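PDB 5TS9: chorismate mutase from Paraburkholderia phymatum, which probably catalyses the rearrangement of chorismate to prephenate, the single step of prephenate biosynthesis. Local coordinates for residues 31-36 against 86-91; 139-144 against 164-169. All coordinates share one frame; numbering follows the deposited sequence. Where two conformers were deposited one is given.

Contact 1: 31-36 against 86-91; sequences QVALSK and YALLNN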
ATOM      1  N   GLN A  31      -4.283  -4.277 -15.513  1.00 22.65           N
ATOM      2  CA  GLN A  31      -4.807  -3.627 -16.709  1.00 22.96           C
ATOM      3  C   GLN A  31      -4.989  -2.126 -16.511  1.00 16.71           C
ATOM      4  O   GLN A  31      -4.907  -1.373 -17.487  1.00 20.89           O
ATOM      5  CB  GLN A  31      -6.128  -4.271 -17.135  1.00 19.83           C
ATOM      6  CG  GLN A  31      -5.976  -5.566 -17.942  1.00 18.28           C
ATOM      7  CD  GLN A  31      -5.660  -5.287 -19.402  1.00 23.04           C
ATOM      8  OE1 GLN A  31      -5.943  -4.199 -19.914  1.00 26.84           O
ATOM      9  NE2 GLN A  31      -5.091  -6.269 -20.083  1.00 25.87           N
ATOM     10  N   VAL A  32      -5.267  -1.660 -15.289  1.00 15.99           N
ATOM     11  CA  VAL A  32      -5.345  -0.208 -15.112  1.00 16.60           C
ATOM     12  C   VAL A  32      -3.954   0.424 -15.265  1.00 18.53           C
ATOM     13  O   VAL A  32      -3.803   1.490 -15.881  1.00 17.23           O
ATOM     14  CB  VAL A  32      -6.000   0.132 -13.764  1.00 15.58           C
ATOM     15  CG1 VAL A  32      -5.799   1.619 -13.445  1.00 16.96           C
ATOM     16  CG2 VAL A  32      -7.526  -0.239 -13.799  1.00 16.82           C
ATOM     17  N   ALA A  33      -2.920  -0.245 -14.755  1.00 16.89           N
ATOM     18  CA  ALA A  33      -1.541   0.216 -14.945  1.00 19.69           C
ATOM     19  C   ALA A  33      -1.200   0.357 -16.427  1.00 18.83           C
ATOM     20  O   ALA A  33      -0.633   1.368 -16.845  1.00 24.88           O
ATOM     21  CB  ALA A  33      -0.566  -0.749 -14.269  1.00 14.99           C
ATOM     22  N   LEU A  34      -1.532  -0.654 -17.231  1.00 17.09           N
ATOM     23  CA  LEU A  34      -1.292  -0.582 -18.679  1.00 17.54           C
ATOM     24  C   LEU A  34      -1.944   0.648 -19.291  1.00 27.33           C
ATOM     25  O   LEU A  34      -1.330   1.364 -20.097  1.00 24.48           O
ATOM     26  CB  LEU A  34      -1.834  -1.839 -19.363  1.00 21.14           C
ATOM     27  CG  LEU A  34      -1.149  -3.175 -19.096  1.00 23.03           C
ATOM     28  CD1 LEU A  34      -1.957  -4.324 -19.740  1.00 24.76           C
ATOM     29  CD2 LEU A  34       0.303  -3.143 -19.607  1.00 18.82           C
ATOM     30  N   SER A  35      -3.210   0.886 -18.944  1.00 24.81           N
ATOM     31  CA  SER A  35      -3.917   2.028 -19.500  1.00 22.58           C
ATOM     32  C   SER A  35      -3.250   3.332 -19.099  1.00 21.44           C
ATOM     33  O   SER A  35      -3.129   4.258 -19.910  1.00 21.04           O
ATOM     34  CB  SER A  35      -5.371   2.012 -19.037  1.00 28.14           C
ATOM     35  OG  SER A  35      -6.009   3.227 -19.406  1.00 29.90           O
ATOM     36  N   LYS A  36      -2.826   3.437 -17.842  1.00 24.60           N
ATOM     37  CA  LYS A  36      -2.179   4.659 -17.385  1.00 18.17           C
ATOM     38  C   LYS A  36      -0.779   4.797 -17.973  1.00 20.27           C
ATOM     39  O   LYS A  36      -0.313   5.917 -18.187  1.00 20.97           O
ATOM     40  CB  LYS A  36      -2.152   4.692 -15.859  1.00 21.70           C
ATOM     41  CG  LYS A  36      -3.550   4.959 -15.289  1.00 20.94           C
ATOM     42  CD  LYS A  36      -3.565   4.990 -13.782  1.00 21.83           C
ATOM     43  CE  LYS A  36      -4.988   5.276 -13.260  1.00 23.47           C
ATOM     44  NZ  LYS A  36      -5.108   4.786 -11.824  1.00 25.05           N
ATOM     45  N   TYR A  86       1.510   1.406  -8.782  1.00 15.08           N
ATOM     46  CA  TYR A  86       2.738   2.192  -8.671  1.00 13.82           C
ATOM     47  C   TYR A  86       3.966   1.318  -8.926  1.00 14.76           C
ATOM     48  O   TYR A  86       4.929   1.759  -9.562  1.00 12.33           O
ATOM     49  CB  TYR A  86       2.847   2.836  -7.289  1.00 14.90           C
ATOM     50  CG  TYR A  86       2.027   4.086  -7.074  1.00 13.66           C
ATOM     51  CD1 TYR A  86       2.200   5.214  -7.891  1.00 14.83           C
ATOM     52  CD2 TYR A  86       1.117   4.159  -6.029  1.00 12.07           C
ATOM     53  CE1 TYR A  86       1.463   6.377  -7.671  1.00 15.02           C
ATOM     54  CE2 TYR A  86       0.372   5.299  -5.800  1.00 14.11           C
ATOM     55  CZ  TYR A  86       0.552   6.418  -6.626  1.00 15.39           C
ATOM     56  OH  TYR A  86      -0.207   7.554  -6.420  1.00 15.87           O
ATOM     57  N   ALA A  87       3.959   0.091  -8.406  1.00 12.22           N
ATOM     58  CA  ALA A  87       5.124  -0.785  -8.545  1.00 16.38           C
ATOM     59  C   ALA A  87       5.309  -1.226  -9.989  1.00 16.35           C
ATOM     60  O   ALA A  87       6.432  -1.222 -10.512  1.00 12.67           O
ATOM     61  CB  ALA A  87       4.986  -2.004  -7.633  1.00 17.45           C
ATOM     62  N   LEU A  88       4.217  -1.615 -10.643  1.00 12.33           N
ATOM     63  CA  LEU A  88       4.285  -2.023 -12.045  1.00 14.16           C
ATOM     64  C   LEU A  88       4.779  -0.880 -12.914  1.00 14.38           C
ATOM     65  O   LEU A  88       5.649  -1.068 -13.768  1.00 20.89           O
ATOM     66  CB  LEU A  88       2.914  -2.491 -12.531  1.00 14.11           C
ATOM     67  CG  LEU A  88       2.352  -3.804 -11.989  1.00 14.79           C
ATOM     68  CD1 LEU A  88       0.992  -4.021 -12.612  1.00 17.09           C
ATOM     69  CD2 LEU A  88       3.292  -4.966 -12.372  1.00 16.13           C
ATOM     70  N   LEU A  89       4.200   0.315 -12.738  1.00 20.15           N
ATOM     71  CA  LEU A  89       4.584   1.439 -13.585  1.00 13.95           C
ATOM     72  C   LEU A  89       6.056   1.756 -13.432  1.00 18.73           C
ATOM     73  O   LEU A  89       6.743   2.038 -14.419  1.00 16.85           O
ATOM     74  CB  LEU A  89       3.739   2.661 -13.246  1.00 15.33           C
ATOM     75  CG  LEU A  89       2.329   2.583 -13.799  1.00 14.25           C
ATOM     76  CD1 LEU A  89       1.506   3.636 -13.138  1.00 20.03           C
ATOM     77  CD2 LEU A  89       2.327   2.736 -15.358  1.00 15.24           C
ATOM     78  N   ASN A  90       6.574   1.709 -12.199  1.00 13.60           N
ATOM     79  CA  ASN A  90       7.993   2.012 -12.049  1.00 14.06           C
ATOM     80  C   ASN A  90       8.857   0.859 -12.524  1.00 14.23           C
ATOM     81  O   ASN A  90       9.968   1.098 -13.009  1.00 14.87           O
ATOM     82  CB  ASN A  90       8.329   2.385 -10.602  1.00 15.32           C
ATOM     83  CG  ASN A  90       8.326   3.901 -10.377  1.00 19.43           C
ATOM     84  OD1 ASN A  90       8.035   4.668 -11.298  1.00 22.01           O
ATOM     85  ND2 ASN A  90       8.663   4.339  -9.150  1.00 15.55           N
ATOM     86  N   ASN A  91       8.382  -0.385 -12.393  1.00 13.95           N
ATOM     87  CA  ASN A  91       9.095  -1.503 -13.004  1.00 14.49           C
ATOM     88  C   ASN A  91       9.228  -1.286 -14.503  1.00 15.31           C
ATOM     89  O   ASN A  91      10.307  -1.460 -15.072  1.00 16.05           O
ATOM     90  CB  ASN A  91       8.378  -2.832 -12.737  1.00 16.55           C
ATOM     91  CG  ASN A  91       8.554  -3.305 -11.315  1.00 19.52           C
ATOM     92  OD1 ASN A  91       9.319  -2.712 -10.572  1.00 14.33           O
ATOM     93  ND2 ASN A  91       7.850  -4.371 -10.933  1.00 15.58           N
TER
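Helix-to-helix packing in an all-helical chorismate mutase comes down here to one alanine set against two leucines: Ala33 of helix 16-39 faces Leu88 and Leu89 of helix 67-95. The small residue lets the backbones come close, with Ala33 CA 6.4 Å from Leu89 CA. CD1 of Leu88 reaches the alanine methyl from one flank, 4.0 Å from Ala33 CB. Leu89 approaches from another flank, where its branch point CG stands 4.4 Å from Ala33 CB. With CG anti to its own carbonyl carbon (chi1 -76°), Leu89 brings a methyl close to the other helix although its CB does not head straight there, and CD2 ends 3.6 Å from the backbone oxygen Ala33 O. That last approach is van der Waals packing of a methyl on a carbonyl.

The sequence belongs to the all-helical type II (AroQ) chorismate mutases, and the contact joins two of the long helices through apolar side chains, with neighbours from several elements closing round the pair. Trp92, one turn along helix 67-95, also lies on Ala33, while Leu157 of helix 156-165 touches Leu88 and Val43 of a loop touches Leu89. Polar ties lie at the margins: Lys36 NZ hydrogen-bonds Gln85 OE1 and Val43 O, and on another face of helix 67-95 Asn90 ND2 donates to Asp163 OD1 of the second subunit.

Contact 2: 139-144 against 164-169; sequences ALVASA and RAVARI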
ATOM      1  N   ALA A 139      -4.540 -15.478  11.745  1.00 23.27           N
ATOM      2  CA  ALA A 139      -3.885 -16.658  11.186  1.00 23.70           C
ATOM      3  C   ALA A 139      -4.677 -17.238  10.020  1.00 24.86           C
ATOM      4  O   ALA A 139      -4.096 -17.641   9.005  1.00 22.80           O
ATOM      5  CB  ALA A 139      -3.692 -17.723  12.277  1.00 25.61           C
ATOM      6  N   LEU A 140      -6.004 -17.312  10.154  1.00 29.60           N
ATOM      7  CA  LEU A 140      -6.823 -17.914   9.107  1.00 23.37           C
ATOM      8  C   LEU A 140      -6.762 -17.084   7.831  1.00 24.82           C
ATOM      9  O   LEU A 140      -6.533 -17.613   6.734  1.00 23.02           O
ATOM     10  CB  LEU A 140      -8.262 -18.055   9.611  1.00 24.53           C
ATOM     11  CG  LEU A 140      -8.405 -18.969  10.840  1.00 25.98           C
ATOM     12  CD1 LEU A 140      -9.807 -18.901  11.438  1.00 26.78           C
ATOM     13  CD2 LEU A 140      -8.049 -20.384  10.460  1.00 26.96           C
ATOM     14  N   VAL A 141      -6.913 -15.766   7.973  1.00 22.16           N
ATOM     15  CA  VAL A 141      -6.838 -14.865   6.824  1.00 19.46           C
ATOM     16  C   VAL A 141      -5.468 -14.968   6.157  1.00 21.16           C
ATOM     17  O   VAL A 141      -5.370 -15.129   4.934  1.00 19.54           O
ATOM     18  CB  VAL A 141      -7.179 -13.433   7.271  1.00 18.88           C
ATOM     19  CG1 VAL A 141      -6.886 -12.426   6.179  1.00 17.58           C
ATOM     20  CG2 VAL A 141      -8.667 -13.365   7.644  1.00 20.27           C
ATOM     21  N   ALA A 142      -4.389 -14.935   6.954  1.00 19.24           N
ATOM     22  CA  ALA A 142      -3.048 -15.079   6.372  1.00 21.88           C
ATOM     23  C   ALA A 142      -2.910 -16.403   5.622  1.00 19.53           C
ATOM     24  O   ALA A 142      -2.315 -16.451   4.539  1.00 22.58           O
ATOM     25  CB  ALA A 142      -1.965 -14.968   7.452  1.00 23.39           C
ATOM     26  N   SER A 143      -3.470 -17.487   6.174  1.00 20.77           N
ATOM     27  CA  SER A 143      -3.420 -18.769   5.472  0.61 25.82           C
ATOM     28  C   SER A 143      -4.226 -18.725   4.179  1.00 25.31           C
ATOM     29  O   SER A 143      -3.775 -19.232   3.147  1.00 24.55           O
ATOM     30  CB  SER A 143      -3.920 -19.896   6.375  0.61 25.15           C
ATOM     31  OG  SER A 143      -2.984 -20.167   7.392  0.61 26.50           O
ATOM     32  N   ALA A 144      -5.410 -18.103   4.213  1.00 20.40           N
ATOM     33  CA  ALA A 144      -6.240 -17.982   3.017  1.00 22.42           C
ATOM     34  C   ALA A 144      -5.525 -17.209   1.918  1.00 24.60           C
ATOM     35  O   ALA A 144      -5.631 -17.546   0.735  1.00 22.57           O
ATOM     36  CB  ALA A 144      -7.559 -17.294   3.370  1.00 20.63           C
ATOM     37  N   ARG A 164      -2.248  -6.508   1.917  1.00 13.10           N
ATOM     38  CA  ARG A 164      -2.760  -5.170   2.197  1.00 16.69           C
ATOM     39  C   ARG A 164      -4.277  -5.137   2.068  1.00 16.24           C
ATOM     40  O   ARG A 164      -4.968  -4.494   2.872  1.00 16.77           O
ATOM     41  CB  ARG A 164      -2.110  -4.151   1.240  1.00 12.66           C
ATOM     42  CG  ARG A 164      -2.624  -2.701   1.380  1.00 11.94           C
ATOM     43  CD  ARG A 164      -2.134  -2.081   2.697  1.00 16.06           C
ATOM     44  NE  ARG A 164      -2.597  -0.713   2.931  1.00 19.47           N
ATOM     45  CZ  ARG A 164      -3.801  -0.415   3.408  1.00 21.51           C
ATOM     46  NH1 ARG A 164      -4.668  -1.393   3.673  1.00 18.43           N
ATOM     47  NH2 ARG A 164      -4.146   0.858   3.604  1.00 19.81           N
ATOM     48  N   ALA A 165      -4.823  -5.844   1.074  1.00 12.60           N
ATOM     49  CA  ALA A 165      -6.264  -5.766   0.832  1.00 12.91           C
ATOM     50  C   ALA A 165      -7.084  -6.421   1.942  1.00 17.12           C
ATOM     51  O   ALA A 165      -8.178  -5.943   2.256  1.00 18.18           O
ATOM     52  CB  ALA A 165      -6.607  -6.395  -0.518  1.00 12.86           C
ATOM     53  N   VAL A 166      -6.585  -7.494   2.553  1.00 14.60           N
ATOM     54  CA  VAL A 166      -7.331  -8.241   3.569  1.00 14.69           C
ATOM     55  C   VAL A 166      -7.163  -7.640   4.963  1.00 15.07           C
ATOM     56  O   VAL A 166      -7.618  -8.216   5.961  1.00 15.88           O
ATOM     57  CB  VAL A 166      -6.889  -9.717   3.587  1.00 15.07           C
ATOM     58  CG1 VAL A 166      -7.124 -10.358   2.226  1.00 14.90           C
ATOM     59  CG2 VAL A 166      -5.420  -9.828   4.026  1.00 14.94           C
ATOM     60  N   ALA A 167      -6.508  -6.477   5.027  1.00 17.25           N
ATOM     61  CA  ALA A 167      -6.063  -5.873   6.288  1.00 19.10           C
ATOM     62  C   ALA A 167      -7.134  -5.843   7.375  1.00 20.53           C
ATOM     63  O   ALA A 167      -6.833  -6.060   8.560  1.00 17.90           O
ATOM     64  CB  ALA A 167      -5.568  -4.451   6.007  1.00 14.72           C
ATOM     65  N   ARG A 168      -8.371  -5.520   7.029  1.00 17.81           N
ATOM     66  CA  ARG A 168      -9.380  -5.338   8.072  1.00 18.16           C
ATOM     67  C   ARG A 168     -10.588  -6.260   7.886  1.00 22.32           C
ATOM     68  O   ARG A 168     -11.714  -5.921   8.266  1.00 19.21           O
ATOM     69  CB  ARG A 168      -9.792  -3.871   8.152  1.00 18.93           C
ATOM     70  CG  ARG A 168      -8.573  -2.989   8.416  1.00 24.51           C
ATOM     71  CD  ARG A 168      -8.921  -1.550   8.691  1.00 26.76           C
ATOM     72  NE  ARG A 168      -8.999  -0.809   7.447  1.00 19.97           N
ATOM     73  CZ  ARG A 168      -9.139   0.512   7.368  1.00 21.16           C
ATOM     74  NH1 ARG A 168      -9.222   1.252   8.474  1.00 19.68           N
ATOM     75  NH2 ARG A 168      -9.186   1.088   6.178  1.00 18.04           N
ATOM     76  N   ILE A 169     -10.371  -7.436   7.302  1.00 17.50           N
ATOM     77  CA  ILE A 169     -11.361  -8.503   7.434  1.00 18.33           C
ATOM     78  C   ILE A 169     -11.568  -8.839   8.908  1.00 26.61           C
ATOM     79  O   ILE A 169     -12.696  -8.864   9.419  1.00 20.43           O
ATOM     80  CB  ILE A 169     -10.917  -9.741   6.641  1.00 18.05           C
ATOM     81  CG1 ILE A 169     -10.933  -9.453   5.137  1.00 20.63           C
ATOM     82  CG2 ILE A 169     -11.784 -10.940   6.988  1.00 19.13           C
ATOM     83  CD1 ILE A 169     -10.385 -10.616   4.320  1.00 17.00           C
TER
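Val141 and Val166 mark the closest backbone approach, their CA atoms 7.4 Å apart, and at this point the two segments differ in kind. Residues 139-144 form regular helix, part of helix 137-151. In residues 164-169 the chain is leaving helix 156-165: Val166 is the first residue to abandon helical backbone angles (psi 7°), and the turn beyond it is held by Ile169 N bonded to Val166 O at 3.2 Å. The bend keeps Val166 and Ile169 both directed at the neighbouring helix, while Ala167 between them faces away.

Val141 meets each of these residues with a separate branch. Its CG1, anti to the backbone N (chi1 170°), lies 3.7 Å from both CB and CG2 of Val166, and the two valines lie alongside each other, running antiparallel, so that they touch along their flanks instead of end on. CG2 of Val141 turns to the second partner and stands 4.0 Å from CG2 of Ile169, the branch methyl of that isoleucine.

Phe15 packs on Val141 and Ile169, and Met22 of helix 16-39 covers both Val166 and Ile169. The next residue in the chain, Cys170, touches Val141 and is joined by a disulfide to Cys137, at the start of helix 137-151. On the far side of the bend Arg164 and Arg168 form salt bridges with Asp76, and Arg132 hydrogen-bonds Arg168 O and Ile169 O. The contact is thus a buried cluster of branched aliphatic carbons without polar bonding between the segments; dispersion and exclusion of water hold it, whereas directional restraint on the tail would come instead from its surroundings, the disulfide, the salt bridges and the Arg132 bonds.

In the fold
Both contacts are buried and apolar, yet they lie on opposite sides of the chain's centre, their own centres 24 Å apart. Contact 1 joins two helices, with a small alanine permitting close backbones; contact 2 sets a helix against a chain just leaving its helix, with branched side chains filling a wider gap. They draw on the same helices: helix 16-39 supplies one segment of contact 1 and covering residues for contact 2, while helix 156-165 packs on contact 1 and leads into contact 2. Within one chain the two do not touch, but across the dimer their segments do, Asn90 packing on Ala142 and Tyr86 on Arg164 of the other subunit.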